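Side-chain contacts in putative ABC transporter, periplasmic binding protein, amino acid (Neisseria gonorrhoeae, PDB 2YLN), which probably binds L-cystine in the periplasm as the solute receptor of an amino-acid ABC transporter: residues A110-G115 against A133-S138; L198-R203 against P222-K227. The protein carries 1 engineered substitution. All coordinates share one frame; numbering follows the deposited sequence.

Interaction 1: residues A110-G115 against A133-S138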
ATOM      1  N   ALA A 110       7.545   2.179  11.206  1.00  6.74           N
ATOM      2  CA  ALA A 110       8.039   2.375  12.541  1.00  7.06           C
ATOM      3  C   ALA A 110       7.180   1.614  13.552  1.00  6.70           C
ATOM      4  O   ALA A 110       7.672   1.019  14.522  1.00  7.86           O
ATOM      5  CB  ALA A 110       8.133   3.865  12.877  1.00  9.77           C
ATOM      6  N   GLY A 111       5.882   1.678  13.370  1.00  6.01           N
ATOM      7  CA  GLY A 111       4.959   0.977  14.214  1.00  6.06           C
ATOM      8  C   GLY A 111       5.145  -0.519  14.187  1.00  5.56           C
ATOM      9  O   GLY A 111       5.099  -1.194  15.226  1.00  6.40           O
ATOM     10  N   LEU A 112       5.369  -1.079  13.005  1.00  5.26           N
ATOM     11  CA  LEU A 112       5.598  -2.499  12.897  1.00  5.10           C
ATOM     12  C   LEU A 112       6.837  -2.877  13.700  1.00  5.82           C
ATOM     13  O   LEU A 112       6.819  -3.808  14.488  1.00  6.46           O
ATOM     14  CB  LEU A 112       5.735  -2.909  11.422  1.00  5.88           C
ATOM     15  CG  LEU A 112       5.931  -4.419  11.192  1.00  4.98           C
ATOM     16  CD1 LEU A 112       4.814  -5.228  11.773  1.00  6.37           C
ATOM     17  CD2 LEU A 112       6.097  -4.678   9.720  1.00  6.61           C
ATOM     18  N   LYS A 113       7.912  -2.122  13.520  0.70  7.31           N
ATOM     19  CA  LYS A 113       9.135  -2.344  14.191  0.70  9.87           C
ATOM     20  C   LYS A 113       9.029  -2.201  15.750  0.70  8.60           C
ATOM     21  O   LYS A 113       9.751  -2.859  16.495  0.70 11.33           O
ATOM     22  CB  LYS A 113      10.211  -1.394  13.600  0.70 11.60           C
ATOM     23  CG  LYS A 113      11.611  -1.694  14.090  0.70 15.91           C
ATOM     24  CD  LYS A 113      12.680  -0.833  13.223  0.70 20.24           C
ATOM     25  CE  LYS A 113      14.069  -1.026  13.592  0.70 22.73           C
ATOM     26  NZ  LYS A 113      13.943  -0.145  14.673  0.70 24.11           N
ATOM     27  N   ALA A 114       8.162  -1.319  16.223  1.00  8.58           N
ATOM     28  CA  ALA A 114       7.974  -1.005  17.633  1.00  9.11           C
ATOM     29  C   ALA A 114       6.844  -1.770  18.214  1.00 11.27           C
ATOM     30  O   ALA A 114       6.538  -1.576  19.379  1.00 16.31           O
ATOM     31  CB  ALA A 114       7.764   0.505  17.814  1.00 11.78           C
ATOM     32  N   GLY A 115       6.223  -2.693  17.515  1.00 11.07           N
ATOM     33  CA  GLY A 115       5.126  -3.511  18.120  1.00 10.58           C
ATOM     34  C   GLY A 115       3.761  -2.936  18.162  1.00  9.94           C
ATOM     35  O   GLY A 115       2.969  -3.407  19.017  1.00 12.66           O
ATOM     36  N   ALA A 133      16.315  -5.569   5.051  1.00  7.47           N
ATOM     37  CA  ALA A 133      17.111  -6.039   6.167  1.00  9.19           C
ATOM     38  C   ALA A 133      16.279  -6.270   7.415  1.00  7.83           C
ATOM     39  O   ALA A 133      16.768  -6.926   8.369  1.00 10.67           O
ATOM     40  CB  ALA A 133      18.188  -4.973   6.481  1.00 10.70           C
ATOM     41  N   THR A 134      15.079  -5.684   7.497  1.00  7.02           N
ATOM     42  CA  THR A 134      14.335  -5.627   8.718  1.00  7.58           C
ATOM     43  C   THR A 134      13.088  -6.497   8.733  1.00  6.00           C
ATOM     44  O   THR A 134      12.719  -7.031   9.789  1.00  7.15           O
ATOM     45  CB  THR A 134      13.903  -4.152   8.997  1.00  9.10           C
ATOM     46  OG1 THR A 134      15.080  -3.335   9.024  1.00 10.74           O
ATOM     47  CG2 THR A 134      13.190  -3.997  10.323  1.00 10.69           C
ATOM     48  N   PHE A 135      12.437  -6.645   7.578  1.00  5.64           N
ATOM     49  CA  PHE A 135      11.131  -7.257   7.490  1.00  5.04           C
ATOM     50  C   PHE A 135      11.116  -8.433   6.529  1.00  5.32           C
ATOM     51  O   PHE A 135      11.972  -8.526   5.649  1.00  6.33           O
ATOM     52  CB  PHE A 135      10.070  -6.278   7.038  1.00  5.30           C
ATOM     53  CG  PHE A 135      10.002  -5.015   7.881  1.00  5.94           C
ATOM     54  CD1 PHE A 135       9.621  -5.072   9.219  1.00  6.59           C
ATOM     55  CD2 PHE A 135      10.297  -3.789   7.345  1.00  6.83           C
ATOM     56  CE1 PHE A 135       9.531  -3.907  10.017  1.00  7.45           C
ATOM     57  CE2 PHE A 135      10.261  -2.644   8.102  1.00  8.41           C
ATOM     58  CZ  PHE A 135       9.865  -2.711   9.411  1.00  8.41           C
ATOM     59  N   ASP A 136      10.147  -9.326   6.708  1.00  4.93           N
ATOM     60  CA  ASP A 136       9.816 -10.323   5.724  1.00  5.41           C
ATOM     61  C   ASP A 136       8.427 -10.012   5.161  1.00  4.48           C
ATOM     62  O   ASP A 136       7.585  -9.355   5.778  1.00  5.89           O
ATOM     63  CB  ASP A 136       9.752 -11.721   6.371  1.00  5.84           C
ATOM     64  CG  ASP A 136      11.098 -12.265   6.741  1.00  7.86           C
ATOM     65  OD1 ASP A 136      12.076 -11.956   6.030  1.00  9.31           O
ATOM     66  OD2 ASP A 136      11.191 -12.993   7.722  1.00 11.19           O
ATOM     67  N   LYS A 137       8.203 -10.439   3.920  1.00  4.95           N
ATOM     68  CA  LYS A 137       6.962 -10.250   3.181  1.00  4.59           C
ATOM     69  C   LYS A 137       6.422 -11.612   2.763  1.00  4.27           C
ATOM     70  O   LYS A 137       7.144 -12.480   2.303  1.00  5.83           O
ATOM     71  CB  LYS A 137       7.248  -9.409   1.931  1.00  5.59           C
ATOM     72  CG  LYS A 137       6.069  -9.061   1.097  1.00  5.35           C
ATOM     73  CD  LYS A 137       6.473  -8.364  -0.220  1.00  6.84           C
ATOM     74  CE  LYS A 137       7.038  -9.323  -1.256  1.00  8.47           C
ATOM     75  NZ  LYS A 137       7.397  -8.646  -2.539  1.00  8.25           N
ATOM     76  N   SER A 138       5.118 -11.799   2.956  1.00  4.44           N
ATOM     77  CA  SER A 138       4.448 -12.989   2.427  1.00  4.80           C
ATOM     78  C   SER A 138       4.531 -13.049   0.909  1.00  4.99           C
ATOM     79  O   SER A 138       4.856 -12.081   0.229  1.00  5.14           O
ATOM     80  CB  SER A 138       2.976 -12.924   2.823  1.00  4.58           C
ATOM     81  OG  SER A 138       2.231 -11.955   2.119  1.00  4.74           O
TER
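The ring of Phe135 meets Leu112 obliquely. Leu112 CD2 does the touching, 3.5 Å from Phe135 CE1 and 3.6 Å from Phe135 CD1. One face of the ring is covered from within its own segment: Thr134 CG2 stands 3.6 Å above the plane, over the centre. At the edge, near the ring plane, lies the backbone of Lys113, with its N 4.3 Å from Phe135 CE1. Leu112 and Phe135 reach for each other from opposite directions. Leu112 turns CG away from its backbone N (chi1 -178°), which swings the branched end toward the ring, so that CD2 meets its CE1-CD1 side. Leu126 packs on Phe135 from a loop. No hydrogen bond crosses; Thr134 OG1 bonds back to Glu130 O in its own helix. The contact joins the last turn of helix 108-114, closed at Gly115 by a Schellman motif, to the junction of helix 129-134 and strand 135-137. This is helix-to-strand packing within a family 3 solute-binding fold, with the Phe135 side chain about 10 Å from a bound cysteine. Strand 238-245 pairs with strand 135-137, and its Ile243 touches both Leu112 and Phe135.

Interaction 2: residues L198-R203 against P222-K227; sequences LIEQKR and PNAGVK
Ile199 opens the contact by setting its CG2 methyl against Val226 CG1, 3.6 Å away. The two branched side chains cross at about a right angle. In Ile199 the methyl branch CG2 lies anti to the backbone N, and it is this branch, not the longer CG1 arm, that reaches Val226. Both residues are buried, and His151 and Val149 of strand 142-151 touch Ile199 and Val226 respectively.

Glu200 comes next and spreads over the turn before the strand. Its CG lies 3.4 Å from Ala224 O and 3.9 Å from Val226 CG1, so the aliphatic part of the chain rests on the opposite segment. The chain is bent at chi2 (148°), and the carboxylate extends alongside Ala224, with OE2 3.6 Å from Ala224 CB. These are van der Waals contacts, and no hydrogen bond joins the two segments. The polar partner of OE2 is Tyr217 OH on helix 211-220, which ties the acid to a third element.

Beyond Glu200 the segment turns away. Gln201 and Arg203 pair within 198-203, apart from the contact. Arg203 approaches side-on, with NE and NH2 both on Gln201 OE1, which lies in the guanidinium plane. Lys202 has positive phi and closes the helix in a Schellman motif.

Across from Glu200, Gly225 also has positive phi (89°) and leads the chain into strand 226-231. The arrangement is a helix C-terminus packed against the start of a strand in an alpha/beta lobe. Such lobes build the two-domain fold of the periplasmic solute-binding proteins, to whose family 3 this receptor belongs.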
ATOM      1  N   LEU A 198      -3.082  19.396  -3.390  0.50  7.98           N
ATOM      2  CA  LEU A 198      -2.042  20.404  -3.550  0.50  8.35           C
ATOM      3  C   LEU A 198      -1.797  20.674  -5.020  0.50  8.30           C
ATOM      4  O   LEU A 198      -1.761  21.832  -5.458  0.50  9.33           O
ATOM      5  CB  LEU A 198      -0.745  20.013  -2.856  0.50  9.62           C
ATOM      6  CG  LEU A 198      -0.728  20.007  -1.331  0.50 11.57           C
ATOM      7  CD1 LEU A 198      -1.365  21.242  -0.759  0.50 11.77           C
ATOM      8  CD2 LEU A 198      -1.385  18.816  -0.725  0.50 16.82           C
ATOM      9  N   ILE A 199      -1.700  19.629  -5.843  1.00  7.90           N
ATOM     10  CA  ILE A 199      -1.448  19.870  -7.271  1.00  8.16           C
ATOM     11  C   ILE A 199      -2.578  20.579  -7.942  1.00  8.58           C
ATOM     12  O   ILE A 199      -2.376  21.520  -8.702  1.00  9.18           O
ATOM     13  CB  ILE A 199      -1.122  18.518  -7.959  1.00  8.36           C
ATOM     14  CG1 ILE A 199       0.116  17.871  -7.336  1.00  8.41           C
ATOM     15  CG2 ILE A 199      -0.933  18.745  -9.469  1.00 11.15           C
ATOM     16  CD1 ILE A 199       0.333  16.413  -7.814  1.00 11.31           C
ATOM     17  N   GLU A 200      -3.803  20.203  -7.597  1.00  8.56           N
ATOM     18  CA  GLU A 200      -4.967  20.887  -8.105  1.00  9.38           C
ATOM     19  C   GLU A 200      -4.985  22.357  -7.800  1.00  9.20           C
ATOM     20  O   GLU A 200      -5.463  23.193  -8.615  1.00 12.55           O
ATOM     21  CB  GLU A 200      -6.276  20.234  -7.596  1.00  9.35           C
ATOM     22  CG  GLU A 200      -6.487  18.832  -8.069  1.00  9.67           C
ATOM     23  CD  GLU A 200      -7.213  17.894  -7.178  1.00 12.07           C
ATOM     24  OE1 GLU A 200      -7.770  18.298  -6.155  1.00 13.23           O
ATOM     25  OE2 GLU A 200      -7.260  16.679  -7.610  1.00 13.08           O
ATOM     26  N   GLN A 201      -4.527  22.716  -6.622  1.00  9.39           N
ATOM     27  CA  GLN A 201      -4.495  24.074  -6.131  1.00  9.07           C
ATOM     28  C   GLN A 201      -3.220  24.836  -6.512  1.00 10.49           C
ATOM     29  O   GLN A 201      -3.065  25.966  -6.111  1.00 11.50           O
ATOM     30  CB  GLN A 201      -4.723  24.046  -4.603  1.00  9.94           C
ATOM     31  CG  GLN A 201      -6.087  23.637  -4.229  1.00  8.96           C
ATOM     32  CD  GLN A 201      -6.324  23.514  -2.748  1.00  8.66           C
ATOM     33  OE1 GLN A 201      -5.360  23.432  -1.993  1.00  9.51           O
ATOM     34  NE2 GLN A 201      -7.628  23.538  -2.323  1.00  8.92           N
ATOM     35  N   LYS A 202      -2.347  24.183  -7.255  1.00 10.22           N
ATOM     36  CA  LYS A 202      -1.055  24.752  -7.693  1.00 11.85           C
ATOM     37  C   LYS A 202      -0.178  25.122  -6.488  1.00 11.48           C
ATOM     38  O   LYS A 202       0.703  25.970  -6.563  1.00 17.24           O
ATOM     39  CB  LYS A 202      -1.273  25.883  -8.735  1.00 13.11           C
ATOM     40  CG  LYS A 202      -2.110  25.403  -9.960  1.00 16.58           C
ATOM     41  CD  LYS A 202      -2.336  26.539 -10.994  1.00 23.33           C
ATOM     42  CE  LYS A 202      -3.137  26.069 -12.194  1.00 28.20           C
ATOM     43  NZ  LYS A 202      -3.282  27.152 -13.253  1.00 34.43           N
ATOM     44  N   ARG A 203      -0.298  24.345  -5.413  1.00 10.77           N
ATOM     45  CA  ARG A 203       0.535  24.425  -4.223  1.00 11.59           C
ATOM     46  C   ARG A 203       1.676  23.416  -4.244  1.00 11.32           C
ATOM     47  O   ARG A 203       2.566  23.474  -3.399  1.00 13.34           O
ATOM     48  CB  ARG A 203      -0.307  24.301  -2.943  1.00 11.64           C
ATOM     49  CG  ARG A 203      -1.376  25.441  -2.819  1.00 14.10           C
ATOM     50  CD  ARG A 203      -1.952  25.512  -1.466  1.00 18.33           C
ATOM     51  NE  ARG A 203      -2.754  24.432  -1.177  1.00 18.15           N
ATOM     52  CZ  ARG A 203      -2.780  23.802   0.015  1.00 20.98           C
ATOM     53  NH1 ARG A 203      -1.822  23.884   0.904  1.00 25.97           N
ATOM     54  NH2 ARG A 203      -3.676  22.883   0.206  1.00 17.30           N
ATOM     55  N   PRO A 222     -13.245  13.419 -12.227  1.00  8.93           N
ATOM     56  CA  PRO A 222     -12.917  13.214 -13.657  1.00 10.96           C
ATOM     57  C   PRO A 222     -12.470  14.447 -14.380  1.00 11.44           C
ATOM     58  O   PRO A 222     -12.173  14.377 -15.567  1.00 17.10           O
ATOM     59  CB  PRO A 222     -14.243  12.691 -14.241  1.00 11.55           C
ATOM     60  CG  PRO A 222     -15.221  13.346 -13.365  1.00 10.28           C
ATOM     61  CD  PRO A 222     -14.684  13.243 -11.982  1.00  9.67           C
ATOM     62  N   ASN A 223     -12.643  15.606 -13.726  0.70  8.76           N
ATOM     63  CA  ASN A 223     -12.172  16.854 -14.313  0.70 10.80           C
ATOM     64  C   ASN A 223     -11.302  17.589 -13.251  0.70 13.11           C
ATOM     65  O   ASN A 223     -11.439  18.777 -13.030  0.70 17.61           O
ATOM     66  CB  ASN A 223     -13.295  17.680 -14.840  0.70 10.68           C
ATOM     67  CG  ASN A 223     -14.089  18.310 -13.755  0.70 10.75           C
ATOM     68  OD1 ASN A 223     -14.236  17.778 -12.700  0.70 11.51           O
ATOM     69  ND2 ASN A 223     -14.716  19.457 -14.093  0.70 12.69           N
ATOM     70  N   ALA A 224     -10.429  16.819 -12.552  1.00 14.31           N
ATOM     71  CA  ALA A 224      -9.607  17.325 -11.408  1.00 14.67           C
ATOM     72  C   ALA A 224      -8.568  18.351 -11.820  1.00 15.61           C
ATOM     73  O   ALA A 224      -8.129  19.160 -10.974  1.00 19.17           O
ATOM     74  CB  ALA A 224      -8.979  16.142 -10.720  1.00 16.40           C
ATOM     75  N   GLY A 225      -8.139  18.356 -13.055  1.00 13.75           N
ATOM     76  CA  GLY A 225      -7.033  19.215 -13.569  1.00 13.91           C
ATOM     77  C   GLY A 225      -5.664  18.638 -13.465  1.00 13.22           C
ATOM     78  O   GLY A 225      -4.700  19.393 -13.647  1.00 13.84           O
ATOM     79  N   VAL A 226      -5.579  17.312 -13.231  1.00 11.99           N
ATOM     80  CA  VAL A 226      -4.320  16.622 -13.119  1.00 10.77           C
ATOM     81  C   VAL A 226      -4.356  15.418 -14.007  1.00 11.85           C
ATOM     82  O   VAL A 226      -5.399  14.916 -14.369  1.00 13.75           O
ATOM     83  CB  VAL A 226      -4.029  16.201 -11.674  1.00 11.73           C
ATOM     84  CG1 VAL A 226      -3.996  17.400 -10.736  1.00 13.77           C
ATOM     85  CG2 VAL A 226      -4.962  15.092 -11.214  1.00 15.79           C
ATOM     86  N   LYS A 227      -3.166  14.936 -14.335  0.70 10.31           N
ATOM     87  CA  LYS A 227      -3.008  13.781 -15.217  0.70  9.80           C
ATOM     88  C   LYS A 227      -1.757  13.003 -14.929  0.70  9.05           C
ATOM     89  O   LYS A 227      -0.766  13.514 -14.370  0.70  8.58           O
ATOM     90  CB  LYS A 227      -3.012  14.221 -16.667  0.70 13.10           C
ATOM     91  CG  LYS A 227      -1.959  15.219 -16.950  0.70 15.96           C
ATOM     92  CD  LYS A 227      -1.743  15.503 -18.440  0.70 21.25           C
ATOM     93  CE  LYS A 227      -0.361  16.158 -18.740  0.70 25.38           C
ATOM     94  NZ  LYS A 227       0.087  17.472 -18.084  0.70 22.89           N
TER

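How the interactions relate
From the N terminus, interaction 1 comes first. It closes a loop that leaves helix 108-114, runs through strand 119-120 and returns by helix 129-134 to strand 135-137. The chain then passes through strand 142-151 and several further elements before interaction 2. That contact closes a second loop, from the end of helix 192-200 through strand 206-210 and helix 211-220 to strand 226-231. The loops follow in series and neither nest nor cross. The centres of interactions 1 and 2 are about 34 Å apart, on opposite sides of the chain's centre. Both reach the same mixed sheet: strand 238-245 pairs with 135-137 and 142-151, and 142-151 pairs with 226-231.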